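Local coordinates for DUF6836 domain-containing protein (Clostridium leptum, PDB 4PW1) that is of unknown function and folds as a nine-stranded antiparallel beta sheet surrounded by alpha-helices, at residues G59-I71 with L83-Y96. Sequence-based numbering, arbitrary orientation.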
ATOM      1  N   GLY B  59       8.584 -13.359 -20.906  1.00 33.45           N
ATOM      2  CA  GLY B  59       8.671 -14.628 -21.573  1.00 31.63           C
ATOM      3  C   GLY B  59       7.863 -14.692 -22.846  1.00 31.48           C
ATOM      4  O   GLY B  59       7.822 -15.748 -23.449  1.00 36.53           O
ATOM      5  N   GLY B  60       7.243 -13.616 -23.328  1.00 29.63           N
ATOM      6  CA  GLY B  60       6.447 -13.817 -24.556  1.00 35.86           C
ATOM      7  C   GLY B  60       7.303 -13.860 -25.819  1.00 33.19           C
ATOM      8  O   GLY B  60       8.521 -13.682 -25.753  1.00 35.17           O
ATOM      9  N   SER B  61       6.685 -14.086 -26.963  1.00 32.26           N
ATOM     10  CA  SER B  61       7.439 -14.190 -28.210  1.00 40.39           C
ATOM     11  C   SER B  61       7.302 -12.984 -29.136  1.00 38.25           C
ATOM     12  O   SER B  61       7.831 -13.011 -30.254  1.00 37.94           O
ATOM     13  CB  SER B  61       6.938 -15.407 -28.975  1.00 44.01           C
ATOM     14  OG  SER B  61       5.543 -15.249 -29.178  1.00 57.10           O
ATOM     15  N   TRP B  62       6.596 -11.933 -28.727  1.00 29.73           N
ATOM     16  CA  TRP B  62       6.352 -10.824 -29.663  1.00 27.02           C
ATOM     17  C   TRP B  62       7.674 -10.260 -30.181  1.00 27.54           C
ATOM     18  O   TRP B  62       8.648 -10.104 -29.426  1.00 25.89           O
ATOM     19  CB  TRP B  62       5.581  -9.666 -29.015  1.00 27.47           C
ATOM     20  CG  TRP B  62       4.304 -10.071 -28.370  1.00 27.67           C
ATOM     21  CD1 TRP B  62       3.076 -10.160 -28.942  1.00 27.81           C
ATOM     22  CD2 TRP B  62       4.155 -10.480 -27.003  1.00 23.78           C
ATOM     23  NE1 TRP B  62       2.152 -10.551 -27.990  1.00 29.05           N
ATOM     24  CE2 TRP B  62       2.798 -10.756 -26.799  1.00 25.27           C
ATOM     25  CE3 TRP B  62       5.050 -10.619 -25.927  1.00 23.89           C
ATOM     26  CZ2 TRP B  62       2.305 -11.205 -25.567  1.00 23.48           C
ATOM     27  CZ3 TRP B  62       4.563 -11.032 -24.702  1.00 26.12           C
ATOM     28  CH2 TRP B  62       3.198 -11.339 -24.538  1.00 24.99           C
ATOM     29  N   THR B  63       7.678  -9.892 -31.449  1.00 27.67           N
ATOM     30  CA  THR B  63       8.843  -9.259 -32.062  1.00 28.82           C
ATOM     31  C   THR B  63       8.854  -7.751 -31.801  1.00 27.67           C
ATOM     32  O   THR B  63       7.858  -7.154 -31.327  1.00 25.46           O
ATOM     33  CB  THR B  63       8.804  -9.439 -33.575  1.00 28.65           C
ATOM     34  OG1 THR B  63       7.648  -8.751 -34.078  1.00 28.94           O
ATOM     35  CG2 THR B  63       8.743 -10.940 -33.947  1.00 30.15           C
ATOM     36  N   ASP B  64       9.966  -7.131 -32.160  1.00 25.87           N
ATOM     37  CA  ASP B  64      10.103  -5.685 -32.034  1.00 26.74           C
ATOM     38  C   ASP B  64       9.086  -4.949 -32.896  1.00 26.08           C
ATOM     39  O   ASP B  64       8.515  -3.948 -32.492  1.00 23.26           O
ATOM     40  CB  ASP B  64      11.542  -5.252 -32.389  1.00 27.66           C
ATOM     41  CG  ASP B  64      12.535  -5.579 -31.275  1.00 29.15           C
ATOM     42  OD1 ASP B  64      12.134  -5.970 -30.169  1.00 27.18           O
ATOM     43  OD2 ASP B  64      13.725  -5.436 -31.469  1.00 28.45           O
ATOM     44  N   GLU B  65       8.850  -5.479 -34.082  1.00 28.47           N
ATOM     45  CA  GLU B  65       7.869  -4.911 -34.981  1.00 26.68           C
ATOM     46  C   GLU B  65       6.487  -4.897 -34.345  1.00 26.57           C
ATOM     47  O   GLU B  65       5.762  -3.920 -34.465  1.00 28.11           O
ATOM     48  CB  GLU B  65       7.838  -5.681 -36.307  1.00 29.90           C
ATOM     49  CG  GLU B  65       6.750  -5.129 -37.214  1.00 32.45           C
ATOM     50  CD  GLU B  65       6.769  -5.613 -38.662  1.00 39.06           C
ATOM     51  OE1 GLU B  65       7.584  -6.484 -39.018  1.00 35.93           O
ATOM     52  OE2 GLU B  65       5.916  -5.105 -39.435  1.00 37.48           O
ATOM     53  N   GLU B  66       6.130  -5.937 -33.609  1.00 27.82           N
ATOM     54  CA  GLU B  66       4.829  -5.939 -32.880  1.00 27.39           C
ATOM     55  C   GLU B  66       4.845  -5.066 -31.608  1.00 26.53           C
ATOM     56  O   GLU B  66       3.876  -4.399 -31.290  1.00 30.35           O
ATOM     57  CB  GLU B  66       4.440  -7.369 -32.496  1.00 28.38           C
ATOM     58  CG  GLU B  66       4.446  -8.369 -33.646  1.00 35.23           C
ATOM     59  CD  GLU B  66       4.286  -9.859 -33.264  1.00 41.26           C
ATOM     60  OE1 GLU B  66       5.088 -10.468 -32.528  1.00 38.50           O
ATOM     61  OE2 GLU B  66       3.334 -10.460 -33.766  1.00 54.50           O
ATOM     62  N   LEU B  67       5.946  -5.053 -30.866  1.00 25.82           N
ATOM     63  CA  LEU B  67       5.976  -4.304 -29.592  1.00 24.54           C
ATOM     64  C   LEU B  67       6.224  -2.798 -29.743  1.00 28.96           C
ATOM     65  O   LEU B  67       5.671  -2.018 -28.985  1.00 23.48           O
ATOM     66  CB  LEU B  67       7.046  -4.869 -28.663  1.00 24.53           C
ATOM     67  CG  LEU B  67       6.755  -6.311 -28.234  1.00 25.68           C
ATOM     68  CD1 LEU B  67       7.905  -6.807 -27.380  1.00 23.12           C
ATOM     69  CD2 LEU B  67       5.403  -6.387 -27.490  1.00 25.86           C
ATOM     70  N   TYR B  68       7.095  -2.396 -30.679  1.00 26.92           N
ATOM     71  CA  TYR B  68       7.521  -0.976 -30.768  1.00 25.06           C
ATOM     72  C   TYR B  68       6.356  -0.004 -30.835  1.00 26.34           C
ATOM     73  O   TYR B  68       6.304   0.923 -30.061  1.00 28.80           O
ATOM     74  CB  TYR B  68       8.479  -0.756 -31.957  1.00 25.63           C
ATOM     75  CG  TYR B  68       9.940  -0.837 -31.570  1.00 23.63           C
ATOM     76  CD1 TYR B  68      10.440  -1.932 -30.865  1.00 22.73           C
ATOM     77  CD2 TYR B  68      10.812   0.171 -31.922  1.00 24.39           C
ATOM     78  CE1 TYR B  68      11.759  -2.026 -30.502  1.00 24.94           C
ATOM     79  CE2 TYR B  68      12.152   0.090 -31.597  1.00 26.85           C
ATOM     80  CZ  TYR B  68      12.627  -1.003 -30.905  1.00 26.69           C
ATOM     81  OH  TYR B  68      13.926  -1.054 -30.553  1.00 27.88           O
ATOM     82  N   PRO B  69       5.354  -0.280 -31.680  1.00 28.61           N
ATOM     83  CA  PRO B  69       4.227   0.626 -31.700  1.00 27.62           C
ATOM     84  C   PRO B  69       3.430   0.712 -30.404  1.00 27.03           C
ATOM     85  O   PRO B  69       2.697   1.663 -30.225  1.00 27.98           O
ATOM     86  CB  PRO B  69       3.322   0.058 -32.805  1.00 31.06           C
ATOM     87  CG  PRO B  69       4.222  -0.791 -33.661  1.00 31.51           C
ATOM     88  CD  PRO B  69       5.239  -1.343 -32.709  1.00 32.79           C
ATOM     89  N   LEU B  70       3.572  -0.258 -29.508  1.00 23.36           N
ATOM     90  CA  LEU B  70       2.767  -0.285 -28.286  1.00 25.89           C
ATOM     91  C   LEU B  70       3.531   0.221 -27.061  1.00 24.91           C
ATOM     92  O   LEU B  70       2.943   0.532 -26.034  1.00 25.18           O
ATOM     93  CB  LEU B  70       2.291  -1.707 -28.005  1.00 27.18           C
ATOM     94  CG  LEU B  70       1.499  -2.381 -29.132  1.00 30.43           C
ATOM     95  CD1 LEU B  70       1.139  -3.791 -28.730  1.00 30.75           C
ATOM     96  CD2 LEU B  70       0.240  -1.585 -29.427  1.00 31.98           C
ATOM     97  N   ILE B  71       4.852   0.268 -27.142  1.00 25.93           N
ATOM     98  CA  ILE B  71       5.643   0.726 -26.002  1.00 23.51           C
ATOM     99  C   ILE B  71       5.689   2.265 -25.946  1.00 24.28           C
ATOM    100  O   ILE B  71       6.563   2.882 -26.515  1.00 24.31           O
ATOM    101  CB  ILE B  71       7.056   0.152 -26.077  1.00 21.08           C
ATOM    102  CG1 ILE B  71       6.956  -1.380 -25.989  1.00 22.86           C
ATOM    103  CG2 ILE B  71       7.925   0.670 -24.947  1.00 23.14           C
ATOM    104  CD1 ILE B  71       8.269  -2.097 -26.304  1.00 22.93           C
ATOM    105  N   LEU B  83       5.847   3.087 -18.048  1.00 17.86           N
ATOM    106  CA  LEU B  83       4.975   2.373 -18.994  1.00 15.98           C
ATOM    107  C   LEU B  83       3.878   1.724 -18.202  1.00 17.44           C
ATOM    108  O   LEU B  83       4.119   0.756 -17.457  1.00 18.34           O
ATOM    109  CB  LEU B  83       5.796   1.316 -19.688  1.00 16.21           C
ATOM    110  CG  LEU B  83       5.037   0.506 -20.717  1.00 18.93           C
ATOM    111  CD1 LEU B  83       4.736   1.366 -21.923  1.00 21.47           C
ATOM    112  CD2 LEU B  83       5.878  -0.699 -21.119  1.00 20.73           C
ATOM    113  N   LYS B  84       2.680   2.267 -18.315  1.00 18.13           N
ATOM    114  CA  LYS B  84       1.555   1.865 -17.488  1.00 18.55           C
ATOM    115  C   LYS B  84       0.554   1.036 -18.268  1.00 17.54           C
ATOM    116  O   LYS B  84      -0.011   1.490 -19.244  1.00 17.09           O
ATOM    117  CB  LYS B  84       0.824   3.070 -16.928  1.00 21.33           C
ATOM    118  CG  LYS B  84      -0.164   2.724 -15.794  1.00 25.37           C
ATOM    119  CD  LYS B  84      -0.996   3.963 -15.483  1.00 31.53           C
ATOM    120  CE  LYS B  84      -1.679   3.897 -14.140  1.00 41.81           C
ATOM    121  NZ  LYS B  84      -2.611   2.771 -14.094  1.00 46.23           N
ATOM    122  N   ASP B  85       0.299  -0.174 -17.768  1.00 18.99           N
ATOM    123  CA  ASP B  85      -0.734  -1.059 -18.290  1.00 19.03           C
ATOM    124  C   ASP B  85      -0.711  -1.191 -19.808  1.00 18.10           C
ATOM    125  O   ASP B  85      -1.731  -1.075 -20.462  1.00 19.24           O
ATOM    126  CB  ASP B  85      -2.113  -0.631 -17.773  1.00 20.30           C
ATOM    127  CG  ASP B  85      -2.278  -0.860 -16.288  1.00 22.15           C
ATOM    128  OD1 ASP B  85      -1.614  -1.755 -15.699  1.00 20.17           O
ATOM    129  OD2 ASP B  85      -3.121  -0.130 -15.689  1.00 22.69           O
HETATM  130  N   MSE B  86       0.450  -1.528 -20.378  1.00 17.46           N
HETATM  131  CA  MSE B  86       0.494  -1.899 -21.771  1.00 19.16           C
HETATM  132  C   MSE B  86      -0.161  -3.273 -21.941  1.00 21.45           C
HETATM  133  O   MSE B  86       0.245  -4.258 -21.294  1.00 20.90           O
HETATM  134  CB  MSE B  86       1.930  -1.914 -22.311  1.00 17.75           C
HETATM  135  CG  MSE B  86       1.957  -2.302 -23.751  1.00 19.86           C
HETATM  136 SE   MSE B  86       3.805  -2.291 -24.405  0.75 16.08          SE
HETATM  137  CE  MSE B  86       4.638  -3.713 -23.430  1.00 18.02           C
ATOM    138  N   ALA B  87      -1.153  -3.347 -22.834  1.00 21.90           N
ATOM    139  CA  ALA B  87      -1.961  -4.538 -23.048  1.00 23.60           C
ATOM    140  C   ALA B  87      -1.363  -5.359 -24.152  1.00 22.47           C
ATOM    141  O   ALA B  87      -1.137  -4.848 -25.231  1.00 25.75           O
ATOM    142  CB  ALA B  87      -3.433  -4.177 -23.408  1.00 23.94           C
ATOM    143  N   LEU B  88      -1.045  -6.619 -23.887  1.00 21.75           N
ATOM    144  CA  LEU B  88      -0.545  -7.530 -24.928  1.00 22.65           C
ATOM    145  C   LEU B  88      -1.386  -8.807 -24.939  1.00 22.47           C
ATOM    146  O   LEU B  88      -1.835  -9.263 -23.882  1.00 20.42           O
ATOM    147  CB  LEU B  88       0.910  -7.946 -24.630  1.00 22.28           C
ATOM    148  CG  LEU B  88       1.948  -6.843 -24.593  1.00 25.45           C
ATOM    149  CD1 LEU B  88       3.293  -7.457 -24.246  1.00 24.12           C
ATOM    150  CD2 LEU B  88       2.063  -6.128 -25.938  1.00 26.22           C
ATOM    151  N   THR B  89      -1.521  -9.419 -26.108  1.00 23.93           N
ATOM    152  CA  THR B  89      -2.165 -10.701 -26.252  1.00 23.06           C
ATOM    153  C   THR B  89      -1.165 -11.699 -26.839  1.00 24.39           C
ATOM    154  O   THR B  89      -0.638 -11.471 -27.883  1.00 24.63           O
ATOM    155  CB  THR B  89      -3.417 -10.581 -27.133  1.00 24.80           C
ATOM    156  OG1 THR B  89      -4.340  -9.706 -26.494  1.00 23.67           O
ATOM    157  CG2 THR B  89      -4.110 -11.923 -27.291  1.00 25.12           C
ATOM    158  N   GLU B  90      -0.880 -12.771 -26.118  1.00 27.60           N
ATOM    159  CA  GLU B  90      -0.019 -13.866 -26.617  1.00 32.52           C
ATOM    160  C   GLU B  90      -0.655 -14.542 -27.835  1.00 35.19           C
ATOM    161  O   GLU B  90      -1.863 -14.413 -28.061  1.00 29.46           O
ATOM    162  CB  GLU B  90       0.175 -14.971 -25.550  1.00 39.93           C
ATOM    163  CG  GLU B  90       1.475 -14.970 -24.757  1.00 42.61           C
ATOM    164  CD  GLU B  90       2.696 -15.305 -25.579  1.00 47.76           C
ATOM    165  OE1 GLU B  90       2.567 -15.676 -26.751  1.00 45.31           O
ATOM    166  OE2 GLU B  90       3.809 -15.186 -25.035  1.00 59.02           O
ATOM    167  N   LYS B  91       0.143 -15.308 -28.595  1.00 35.15           N
ATOM    168  CA  LYS B  91      -0.351 -15.948 -29.801  1.00 34.55           C
ATOM    169  C   LYS B  91      -1.495 -16.933 -29.459  1.00 35.41           C
ATOM    170  O   LYS B  91      -2.359 -17.161 -30.278  1.00 36.45           O
ATOM    171  CB  LYS B  91       0.793 -16.619 -30.611  1.00 37.77           C
ATOM    172  N   ASP B  92      -1.501 -17.486 -28.249  1.00 33.26           N
ATOM    173  CA  ASP B  92      -2.536 -18.403 -27.806  1.00 35.50           C
ATOM    174  C   ASP B  92      -3.673 -17.728 -26.991  1.00 34.36           C
ATOM    175  O   ASP B  92      -4.436 -18.414 -26.323  1.00 33.12           O
ATOM    176  CB  ASP B  92      -1.888 -19.507 -26.982  1.00 40.10           C
ATOM    177  CG  ASP B  92      -1.380 -19.028 -25.656  1.00 48.29           C
ATOM    178  OD1 ASP B  92      -1.408 -17.805 -25.345  1.00 41.70           O
ATOM    179  OD2 ASP B  92      -0.947 -19.913 -24.908  1.00 64.68           O
ATOM    180  N   GLY B  93      -3.760 -16.395 -27.048  1.00 28.88           N
ATOM    181  CA  GLY B  93      -4.915 -15.658 -26.517  1.00 28.77           C
ATOM    182  C   GLY B  93      -4.849 -15.195 -25.087  1.00 29.00           C
ATOM    183  O   GLY B  93      -5.714 -14.457 -24.649  1.00 28.06           O
ATOM    184  N   ARG B  94      -3.797 -15.575 -24.374  1.00 28.70           N
ATOM    185  CA  ARG B  94      -3.581 -15.049 -23.027  1.00 29.33           C
ATOM    186  C   ARG B  94      -3.353 -13.539 -23.069  1.00 26.89           C
ATOM    187  O   ARG B  94      -2.663 -13.037 -23.951  1.00 26.44           O
ATOM    188  CB  ARG B  94      -2.362 -15.716 -22.375  1.00 30.08           C
ATOM    189  CG  ARG B  94      -2.624 -17.133 -21.870  1.00 32.97           C
ATOM    190  CD  ARG B  94      -1.324 -17.755 -21.396  1.00 29.44           C
ATOM    191  NE  ARG B  94      -0.445 -17.976 -22.524  1.00 35.02           N
ATOM    192  CZ  ARG B  94       0.817 -18.358 -22.437  1.00 36.23           C
ATOM    193  NH1 ARG B  94       1.360 -18.570 -21.246  1.00 46.26           N
ATOM    194  NH2 ARG B  94       1.529 -18.509 -23.541  1.00 38.61           N
ATOM    195  N   ARG B  95      -3.974 -12.824 -22.143  1.00 25.68           N
ATOM    196  CA  ARG B  95      -3.893 -11.374 -22.127  1.00 26.44           C
ATOM    197  C   ARG B  95      -3.061 -10.920 -20.963  1.00 24.79           C
ATOM    198  O   ARG B  95      -3.259 -11.368 -19.837  1.00 31.19           O
ATOM    199  CB  ARG B  95      -5.296 -10.784 -22.048  1.00 27.94           C
ATOM    200  CG  ARG B  95      -6.093 -11.188 -23.281  1.00 31.52           C
ATOM    201  CD  ARG B  95      -7.467 -10.568 -23.319  1.00 33.58           C
ATOM    202  NE  ARG B  95      -8.151 -10.862 -22.084  1.00 36.09           N
ATOM    203  CZ  ARG B  95      -9.380 -10.456 -21.804  1.00 42.52           C
ATOM    204  NH1 ARG B  95     -10.067  -9.746 -22.688  1.00 38.86           N
ATOM    205  NH2 ARG B  95      -9.917 -10.782 -20.639  1.00 40.59           N
ATOM    206  N   TYR B  96      -2.128 -10.031 -21.226  1.00 24.15           N
ATOM    207  CA  TYR B  96      -1.231  -9.518 -20.209  1.00 21.01           C
ATOM    208  C   TYR B  96      -1.295  -8.008 -20.086  1.00 20.04           C
ATOM    209  O   TYR B  96      -1.622  -7.314 -21.028  1.00 21.52           O
ATOM    210  CB  TYR B  96       0.193  -9.881 -20.562  1.00 21.32           C
ATOM    211  CG  TYR B  96       0.467 -11.327 -20.492  1.00 20.68           C
ATOM    212  CD1 TYR B  96       0.245 -12.129 -21.595  1.00 24.01           C
ATOM    213  CD2 TYR B  96       0.947 -11.907 -19.329  1.00 21.50           C
ATOM    214  CE1 TYR B  96       0.491 -13.475 -21.555  1.00 26.08           C
ATOM    215  CE2 TYR B  96       1.187 -13.274 -19.269  1.00 23.98           C
ATOM    216  CZ  TYR B  96       0.964 -14.047 -20.403  1.00 25.94           C
ATOM    217  OH  TYR B  96       1.205 -15.399 -20.452  1.00 24.13           O
TER
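With CG anti to its carbonyl carbon (chi1 -54°) and the ring turned about square to the side-chain stem (chi2 -88°), W62 swings its indole out of the loop ahead of helix 64-67 and lays it between L88 and E90. L88, with CG likewise anti to its carbonyl carbon (chi1 -62°), sends CD1 over one face of the ring in a CH-pi contact, 3.8 Å from the centroid of the six-membered ring and almost on its normal. The E90 chain, bent at chi2, passes across the opposite face, and its OE2 lies 3.9 Å from W62 CH2. The indole's rotation is fixed at its edge, where W62 NE1 donates to T89 O (2.9 Å); the oxygen is close to the ring plane, although the nitrogen stands well above the carbonyl plane. The other E90 oxygen, OE1, accepts from K91 N at 3.1 Å, which steadies the carboxylate at the start of the type I turn E90-G93. Beyond the indole the packing is mostly apolar. L88 CD2 meets L67 CD2 at 3.7 Å and also touches L70 CD1, while M86 SE (selenomethionine) rests against I71 CG1 at 3.6 Å and lies 3.4 Å from L70 O. A capping box of T63 and E66 opens the short helix. The contact thus seats helix 64-67 and the loop before it on the hairpin of strands 80-89 and 95-103, with W62 also reaching V54 of helix 44-58 and Y112 of strand 106-114.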